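Local coordinates for similar to hydroxylamine oxidoreductase (Kuenenia stuttgartiensis, PDB 6H5L), which probably acts as an oxidoreductase, serving as a multiheme subunit of an anammox reductase complex in which c-type hemes form an extended electron transfer pathway, at residues E61-L66 with N139-P144; L79-H84 with D94-G99. One frame throughout, in Å; residues are numbered along the deposited sequence.

Contact 1: E61-L66 with N139-P144. With HEC (heme c), chain C.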
loop_
_atom_site.group_PDB
_atom_site.type_symbol
_atom_site.label_atom_id
_atom_site.label_comp_id
_atom_site.label_asym_id
_atom_site.label_seq_id
_atom_site.Cartn_x
_atom_site.Cartn_y
_atom_site.Cartn_z
ATOM N N GLU A 61 24.399 -32.347 -36.941
ATOM C CA GLU A 61 23.750 -33.456 -37.621
ATOM C C GLU A 61 22.313 -33.568 -37.138
ATOM O O GLU A 61 22.011 -33.214 -35.994
ATOM C CB GLU A 61 24.484 -34.779 -37.363
ATOM C CG GLU A 61 25.891 -34.836 -37.933
ATOM C CD GLU A 61 26.596 -36.138 -37.608
ATOM O OE1 GLU A 61 25.983 -36.996 -36.940
ATOM O OE2 GLU A 61 27.764 -36.305 -38.019
ATOM N N PRO A 62 21.408 -34.057 -37.984
ATOM C CA PRO A 62 19.992 -34.111 -37.603
ATOM C C PRO A 62 19.739 -35.115 -36.488
ATOM O O PRO A 62 20.526 -36.032 -36.241
ATOM C CB PRO A 62 19.288 -34.537 -38.899
ATOM C CG PRO A 62 20.265 -34.248 -39.993
ATOM C CD PRO A 62 21.616 -34.461 -39.385
ATOM N N MET A 63 18.616 -34.915 -35.800
ATOM C CA MET A 63 18.170 -35.850 -34.778
ATOM C C MET A 63 17.935 -37.233 -35.380
ATOM O O MET A 63 17.726 -37.391 -36.586
ATOM C CB MET A 63 16.889 -35.346 -34.116
ATOM C CG MET A 63 17.098 -34.249 -33.093
ATOM S SD MET A 63 15.529 -33.489 -32.649
ATOM C CE MET A 63 14.512 -34.944 -32.434
ATOM N N GLU A 64 17.967 -38.251 -34.519
ATOM C CA GLU A 64 17.850 -39.630 -34.969
ATOM C C GLU A 64 16.784 -40.443 -34.247
ATOM O O GLU A 64 16.546 -41.589 -34.645
ATOM C CB GLU A 64 19.198 -40.354 -34.829
ATOM C CG GLU A 64 20.354 -39.651 -35.522
ATOM C CD GLU A 64 21.703 -40.239 -35.153
ATOM O OE1 GLU A 64 22.611 -40.235 -36.012
ATOM O OE2 GLU A 64 21.858 -40.707 -34.004
ATOM N N ASN A 65 16.142 -39.905 -33.209
ATOM C CA ASN A 65 15.213 -40.674 -32.389
ATOM C C ASN A 65 13.754 -40.411 -32.749
ATOM O O ASN A 65 13.030 -41.337 -33.125
ATOM C CB ASN A 65 15.468 -40.375 -30.906
ATOM C CG ASN A 65 16.720 -41.052 -30.386
ATOM O OD1 ASN A 65 16.929 -42.243 -30.615
ATOM N ND2 ASN A 65 17.564 -40.296 -29.692
ATOM N N LEU A 66 13.308 -39.161 -32.646
ATOM C CA LEU A 66 11.920 -38.794 -32.909
ATOM C C LEU A 66 11.865 -37.855 -34.106
ATOM O O LEU A 66 12.388 -36.737 -34.049
ATOM C CB LEU A 66 11.279 -38.143 -31.680
ATOM C CG LEU A 66 9.873 -37.576 -31.875
ATOM C CD1 LEU A 66 8.920 -38.627 -32.426
ATOM C CD2 LEU A 66 9.357 -37.019 -30.566
ATOM N N ASN A 139 12.692 -29.302 -44.063
ATOM C CA ASN A 139 11.779 -29.869 -43.068
ATOM C C ASN A 139 12.542 -30.657 -42.003
ATOM O O ASN A 139 12.269 -31.829 -41.739
ATOM C CB ASN A 139 10.708 -30.733 -43.737
ATOM C CG ASN A 139 9.653 -29.906 -44.448
ATOM O OD1 ASN A 139 9.220 -28.867 -43.950
ATOM N ND2 ASN A 139 9.234 -30.366 -45.622
ATOM N N GLN A 140 13.515 -29.990 -41.385
ATOM C CA GLN A 140 14.313 -30.579 -40.322
ATOM C C GLN A 140 14.540 -29.537 -39.234
ATOM O O GLN A 140 14.377 -28.335 -39.456
ATOM C CB GLN A 140 15.658 -31.101 -40.847
ATOM C CG GLN A 140 15.548 -32.295 -41.785
ATOM C CD GLN A 140 16.862 -32.615 -42.473
ATOM O OE1 GLN A 140 17.731 -31.753 -42.602
ATOM N NE2 GLN A 140 17.015 -33.860 -42.913
ATOM N N ILE A 141 14.914 -30.015 -38.050
ATOM C CA ILE A 141 15.241 -29.127 -36.939
ATOM C C ILE A 141 16.667 -28.617 -37.111
ATOM O O ILE A 141 17.549 -29.323 -37.616
ATOM C CB ILE A 141 15.038 -29.846 -35.587
ATOM C CG1 ILE A 141 13.868 -29.226 -34.818
ATOM C CG2 ILE A 141 16.302 -29.811 -34.733
ATOM C CD1 ILE A 141 12.541 -29.311 -35.534
ATOM N N ARG A 142 16.891 -27.371 -36.694
ATOM C CA ARG A 142 18.147 -26.667 -36.910
ATOM C C ARG A 142 18.608 -26.014 -35.616
ATOM O O ARG A 142 17.789 -25.516 -34.834
ATOM C CB ARG A 142 17.998 -25.595 -37.999
ATOM C CG ARG A 142 19.285 -24.869 -38.348
ATOM C CD ARG A 142 19.046 -23.393 -38.636
ATOM N NE ARG A 142 17.923 -23.173 -39.544
ATOM C CZ ARG A 142 16.842 -22.461 -39.240
ATOM N NH1 ARG A 142 16.738 -21.884 -38.052
ATOM N NH2 ARG A 142 15.867 -22.315 -40.127
ATOM N N MET A 143 19.926 -26.030 -35.389
ATOM C CA MET A 143 20.544 -25.223 -34.347
ATOM C C MET A 143 20.798 -23.837 -34.921
ATOM O O MET A 143 21.630 -23.672 -35.820
ATOM C CB MET A 143 21.837 -25.855 -33.827
ATOM C CG MET A 143 21.620 -27.023 -32.878
ATOM S SD MET A 143 20.710 -26.586 -31.384
ATOM C CE MET A 143 19.274 -27.641 -31.556
ATOM N N PRO A 144 20.102 -22.816 -34.428
ATOM C CA PRO A 144 20.218 -21.481 -35.030
ATOM C C PRO A 144 21.575 -20.856 -34.741
ATOM O O PRO A 144 21.919 -20.566 -33.591
ATOM C CB PRO A 144 19.072 -20.698 -34.373
ATOM C CG PRO A 144 18.859 -21.388 -33.085
ATOM C CD PRO A 144 19.150 -22.842 -33.304
HETATM FE FE HEC C . 11.233 -31.318 -30.299
HETATM C CHA HEC C . 14.375 -32.462 -29.592
HETATM C CHB HEC C . 12.568 -28.387 -31.500
HETATM C CHC HEC C . 8.170 -30.426 -31.500
HETATM C CHD HEC C . 9.804 -33.715 -28.333
HETATM N NA HEC C . 13.123 -30.572 -30.536
HETATM C C1A HEC C . 14.287 -31.191 -30.119
HETATM C C2A HEC C . 15.390 -30.274 -30.338
HETATM C C3A HEC C . 14.890 -29.148 -30.861
HETATM C C4A HEC C . 13.455 -29.312 -30.997
HETATM C CMA HEC C . 15.687 -27.887 -31.257
HETATM C CAA HEC C . 16.874 -30.560 -30.010
HETATM C CBA HEC C . 17.662 -30.963 -31.253
HETATM C CGA HEC C . 19.049 -31.370 -30.827
HETATM O O1A HEC C . 19.282 -31.507 -29.598
HETATM O O2A HEC C . 19.924 -31.559 -31.710
HETATM N NB HEC C . 10.491 -29.668 -31.256
HETATM C C1B HEC C . 11.243 -28.636 -31.784
HETATM C C2B HEC C . 10.398 -27.880 -32.687
HETATM C C3B HEC C . 9.181 -28.440 -32.680
HETATM C C4B HEC C . 9.217 -29.578 -31.784
HETATM C CMB HEC C . 10.847 -26.631 -33.480
HETATM C CAB HEC C . 7.937 -27.992 -33.480
HETATM C CBB HEC C . 8.134 -28.216 -34.996
HETATM N NC HEC C . 9.321 -31.913 -29.919
HETATM C C1C HEC C . 8.217 -31.501 -30.638
HETATM C C2C HEC C . 7.154 -32.460 -30.426
HETATM C C3C HEC C . 7.560 -33.307 -29.460
HETATM C C4C HEC C . 8.960 -33.021 -29.178
HETATM C CMC HEC C . 5.711 -32.249 -30.948
HETATM C CAC HEC C . 6.745 -34.462 -28.821
HETATM C CBC HEC C . 6.266 -35.487 -29.874
HETATM N ND HEC C . 11.986 -32.852 -29.115
HETATM C C1D HEC C . 11.184 -33.759 -28.427
HETATM C C2D HEC C . 12.042 -34.759 -27.827
HETATM C C3D HEC C . 13.474 -34.371 -28.221
HETATM C C4D HEC C . 13.338 -33.172 -29.021
HETATM C CMD HEC C . 11.609 -35.965 -26.971
HETATM C CAD HEC C . 14.780 -35.106 -27.844
HETATM C CBD HEC C . 15.313 -35.815 -29.085
HETATM C CGD HEC C . 16.601 -36.538 -28.794
HETATM O O1D HEC C . 17.177 -37.126 -29.746
HETATM O O2D HEC C . 17.054 -36.528 -27.621
#
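With CG anti to its carbonyl carbon (chi1 -78°) and a bend at the end of its chain (chi3 45°), M63 drops its thioether toward the heme and lays SD beside CG2 of I141, at 4.3 Å. The two segments otherwise scarcely meet: the ring of P62 comes near the amide of Q140, and the principle illustrated is that segments can meet as much over a cofactor as on each other. M63 reaches over one porphyrin face, its SD 3.4 Å from the meso carbon CHA of the heme, while CE settles against methylene CBD of one propionate and CG near CBA of the other. I141 covers the neighbouring stretch of the same face: its CG1 is 3.7 Å from heme CHB, and CD1 lies on the pyrrole that bears CMB. M143 comes in at the rim, CE 3.6 Å from the heme methyl CMA, and L66 brings CD2 to CBC, the methyl beside thioether carbon CAC. From 61-66, ND2 of N65 gives propionate O1D of the heme a nearly straight hydrogen bond (163°) at 3.2 Å. R357 of the second subunit hydrogen-bonds both the heme and the carbonyl oxygen of E61. M63 and I141 also touch axial ligand H68, which puts them on its face of the porphyrin; they form an apolar wall of a bis-histidine heme c pocket, as in multiheme cytochromes.

Contact 2: L79-H84 with D94-G99. With HEC (heme c), chain C.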
loop_
_atom_site.group_PDB
_atom_site.type_symbol
_atom_site.label_atom_id
_atom_site.label_comp_id
_atom_site.label_asym_id
_atom_site.label_seq_id
_atom_site.Cartn_x
_atom_site.Cartn_y
_atom_site.Cartn_z
ATOM N N LEU A 79 2.220 -27.635 -31.554
ATOM C CA LEU A 79 2.666 -28.922 -31.034
ATOM C C LEU A 79 4.081 -28.853 -30.477
ATOM O O LEU A 79 4.431 -29.645 -29.593
ATOM C CB LEU A 79 2.574 -29.994 -32.122
ATOM C CG LEU A 79 1.149 -30.420 -32.482
ATOM C CD1 LEU A 79 1.152 -31.401 -33.643
ATOM C CD2 LEU A 79 0.455 -31.020 -31.267
ATOM N N CYS A 80 4.908 -27.934 -30.984
ATOM C CA CYS A 80 6.223 -27.715 -30.389
ATOM C C CYS A 80 6.096 -27.366 -28.915
ATOM O O CYS A 80 6.827 -27.901 -28.074
ATOM C CB CYS A 80 6.967 -26.599 -31.126
ATOM S SG CYS A 80 6.872 -26.656 -32.929
ATOM N N VAL A 81 5.149 -26.490 -28.581
ATOM C CA VAL A 81 4.986 -26.061 -27.197
ATOM C C VAL A 81 4.281 -27.131 -26.378
ATOM O O VAL A 81 4.694 -27.425 -25.255
ATOM C CB VAL A 81 4.240 -24.717 -27.136
ATOM C CG1 VAL A 81 4.036 -24.280 -25.690
ATOM C CG2 VAL A 81 5.006 -23.655 -27.904
ATOM N N ILE A 82 3.227 -27.741 -26.925
ATOM C CA ILE A 82 2.449 -28.722 -26.166
ATOM C C ILE A 82 3.333 -29.876 -25.704
ATOM O O ILE A 82 3.192 -30.376 -24.581
ATOM C CB ILE A 82 1.256 -29.223 -27.002
ATOM C CG1 ILE A 82 0.303 -28.068 -27.315
ATOM C CG2 ILE A 82 0.518 -30.344 -26.277
ATOM C CD1 ILE A 82 -0.728 -28.401 -28.372
ATOM N N CYS A 83 4.263 -30.310 -26.556
ATOM C CA CYS A 83 5.132 -31.429 -26.204
ATOM C C CYS A 83 6.281 -30.982 -25.309
ATOM O O CYS A 83 6.486 -31.537 -24.225
ATOM C CB CYS A 83 5.676 -32.086 -27.470
ATOM S SG CYS A 83 6.522 -33.663 -27.218
ATOM N N HIS A 84 7.040 -29.978 -25.748
ATOM C CA HIS A 84 8.200 -29.535 -24.984
ATOM C C HIS A 84 7.814 -28.841 -23.685
ATOM O O HIS A 84 8.674 -28.670 -22.814
ATOM C CB HIS A 84 9.072 -28.615 -25.838
ATOM C CG HIS A 84 9.890 -29.342 -26.860
ATOM N ND1 HIS A 84 11.130 -29.873 -26.577
ATOM C CD2 HIS A 84 9.647 -29.629 -28.161
ATOM C CE1 HIS A 84 11.615 -30.456 -27.659
ATOM N NE2 HIS A 84 10.735 -30.323 -28.634
ATOM N N ASP A 94 11.746 -20.573 -19.784
ATOM C CA ASP A 94 12.592 -19.475 -20.240
ATOM C C ASP A 94 11.939 -18.734 -21.399
ATOM O O ASP A 94 11.859 -17.500 -21.397
ATOM C CB ASP A 94 13.969 -19.998 -20.652
ATOM C CG ASP A 94 14.830 -20.376 -19.467
ATOM O OD1 ASP A 94 14.297 -20.429 -18.338
ATOM O OD2 ASP A 94 16.040 -20.614 -19.667
ATOM N N TRP A 95 11.462 -19.477 -22.401
ATOM C CA TRP A 95 10.937 -18.852 -23.611
ATOM C C TRP A 95 9.668 -18.059 -23.326
ATOM O O TRP A 95 9.491 -16.955 -23.854
ATOM C CB TRP A 95 10.689 -19.916 -24.681
ATOM C CG TRP A 95 9.947 -19.401 -25.879
ATOM C CD1 TRP A 95 10.448 -18.628 -26.886
ATOM C CD2 TRP A 95 8.570 -19.631 -26.198
ATOM N NE1 TRP A 95 9.467 -18.358 -27.808
ATOM C CE2 TRP A 95 8.304 -18.963 -27.409
ATOM C CE3 TRP A 95 7.535 -20.336 -25.575
ATOM C CZ2 TRP A 95 7.046 -18.978 -28.010
ATOM C CZ3 TRP A 95 6.288 -20.350 -26.171
ATOM C CH2 TRP A 95 6.054 -19.675 -27.377
ATOM N N ARG A 96 8.779 -18.598 -22.487
ATOM C CA ARG A 96 7.563 -17.875 -22.128
ATOM C C ARG A 96 7.865 -16.577 -21.392
ATOM O O ARG A 96 7.062 -15.641 -21.444
ATOM C CB ARG A 96 6.660 -18.764 -21.266
ATOM C CG ARG A 96 6.083 -19.967 -21.986
ATOM C CD ARG A 96 4.862 -20.498 -21.255
ATOM N NE ARG A 96 3.665 -20.464 -22.090
ATOM C CZ ARG A 96 3.204 -21.506 -22.772
ATOM N NH1 ARG A 96 3.837 -22.670 -22.718
ATOM N NH2 ARG A 96 2.109 -21.386 -23.508
ATOM N N SER A 97 9.010 -16.499 -20.720
ATOM C CA SER A 97 9.393 -15.324 -19.952
ATOM C C SER A 97 10.250 -14.344 -20.747
ATOM O O SER A 97 10.574 -13.266 -20.234
ATOM C CB SER A 97 10.135 -15.754 -18.682
ATOM O OG SER A 97 10.390 -14.657 -17.820
ATOM N N SER A 98 10.626 -14.683 -21.975
ATOM C CA SER A 98 11.536 -13.862 -22.756
ATOM C C SER A 98 10.778 -12.805 -23.556
ATOM O O SER A 98 9.555 -12.849 -23.704
ATOM C CB SER A 98 12.363 -14.733 -23.699
ATOM O OG SER A 98 11.537 -15.344 -24.674
ATOM N N GLY A 99 11.536 -11.840 -24.081
ATOM C CA GLY A 99 10.967 -10.845 -24.969
ATOM C C GLY A 99 10.521 -11.402 -26.304
ATOM O O GLY A 99 9.779 -10.732 -27.026
HETATM FE FE HEC C . 11.233 -31.318 -30.299
HETATM C CHA HEC C . 14.375 -32.462 -29.592
HETATM C CHB HEC C . 12.568 -28.387 -31.500
HETATM C CHC HEC C . 8.170 -30.426 -31.500
HETATM C CHD HEC C . 9.804 -33.715 -28.333
HETATM N NA HEC C . 13.123 -30.572 -30.536
HETATM C C1A HEC C . 14.287 -31.191 -30.119
HETATM C C2A HEC C . 15.390 -30.274 -30.338
HETATM C C3A HEC C . 14.890 -29.148 -30.861
HETATM C C4A HEC C . 13.455 -29.312 -30.997
HETATM C CMA HEC C . 15.687 -27.887 -31.257
HETATM C CAA HEC C . 16.874 -30.560 -30.010
HETATM C CBA HEC C . 17.662 -30.963 -31.253
HETATM C CGA HEC C . 19.049 -31.370 -30.827
HETATM O O1A HEC C . 19.282 -31.507 -29.598
HETATM O O2A HEC C . 19.924 -31.559 -31.710
HETATM N NB HEC C . 10.491 -29.668 -31.256
HETATM C C1B HEC C . 11.243 -28.636 -31.784
HETATM C C2B HEC C . 10.398 -27.880 -32.687
HETATM C C3B HEC C . 9.181 -28.440 -32.680
HETATM C C4B HEC C . 9.217 -29.578 -31.784
HETATM C CMB HEC C . 10.847 -26.631 -33.480
HETATM C CAB HEC C . 7.937 -27.992 -33.480
HETATM C CBB HEC C . 8.134 -28.216 -34.996
HETATM N NC HEC C . 9.321 -31.913 -29.919
HETATM C C1C HEC C . 8.217 -31.501 -30.638
HETATM C C2C HEC C . 7.154 -32.460 -30.426
HETATM C C3C HEC C . 7.560 -33.307 -29.460
HETATM C C4C HEC C . 8.960 -33.021 -29.178
HETATM C CMC HEC C . 5.711 -32.249 -30.948
HETATM C CAC HEC C . 6.745 -34.462 -28.821
HETATM C CBC HEC C . 6.266 -35.487 -29.874
HETATM N ND HEC C . 11.986 -32.852 -29.115
HETATM C C1D HEC C . 11.184 -33.759 -28.427
HETATM C C2D HEC C . 12.042 -34.759 -27.827
HETATM C C3D HEC C . 13.474 -34.371 -28.221
HETATM C C4D HEC C . 13.338 -33.172 -29.021
HETATM C CMD HEC C . 11.609 -35.965 -26.971
HETATM C CAD HEC C . 14.780 -35.106 -27.844
HETATM C CBD HEC C . 15.313 -35.815 -29.085
HETATM C CGD HEC C . 16.601 -36.538 -28.794
HETATM O O1D HEC C . 17.177 -37.126 -29.746
HETATM O O2D HEC C . 17.054 -36.528 -27.621
#
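V81 meets W95 and R96 of helix 89-97 with its two methyls. Its CB points toward that helix and forks there. CG1, anti to the backbone N (chi1 179°), runs out to the guanidinium of R96, 3.4 Å from NH1 of that arginine, with NH2 a little farther off. CG2 turns to the indole of W95 and meets its far corner, 3.9 Å from CZ3, the two side chains crossing at about a right angle. Cut back to an alanine, the position would lose both methyls, and the corner of W95 and the guanidinium of R96 would probably face a gap between the two helices. V81 is the first variable position of a CXXCH motif, turned away from the heme: SG of C80 is bonded to heme CAB (1.8 Å) and SG of C83 to heme CAC. NE2 of H84 binds the heme iron, FE, at 2.0 Å, opposite H68. The charge of R96 is met by salt bridges to E85 and to E122 of a neighbouring cytochrome chain, while W95 gives its NE1-H to the carbonyl of V127. Farther along, S98 OG bonds back to W95 O at 2.7 Å, as does the S98 backbone N.

Contacts 1 and 2 share one heme, although their centres lie 18 Å apart and their nearest atoms about 6 Å. Along the chain the order is 61-66, 79-84, 94-99, 139-144, so contact 2 joins the successive helices 77-87 and 89-97 within the stretch that contact 1 brackets, from the loop before helix 69-73 to strand 140-141. The axial ligand H68 lies between 61-66 and 79-84 in sequence. M63 and I141 of contact 1 cover the H68 face, whereas 79-84 brings the covalent links and the other axial histidine. M143 of contact 1 and H84 and W95 of contact 2 line the pocket of the same neighbouring heme, consistent with a closely linked heme chain.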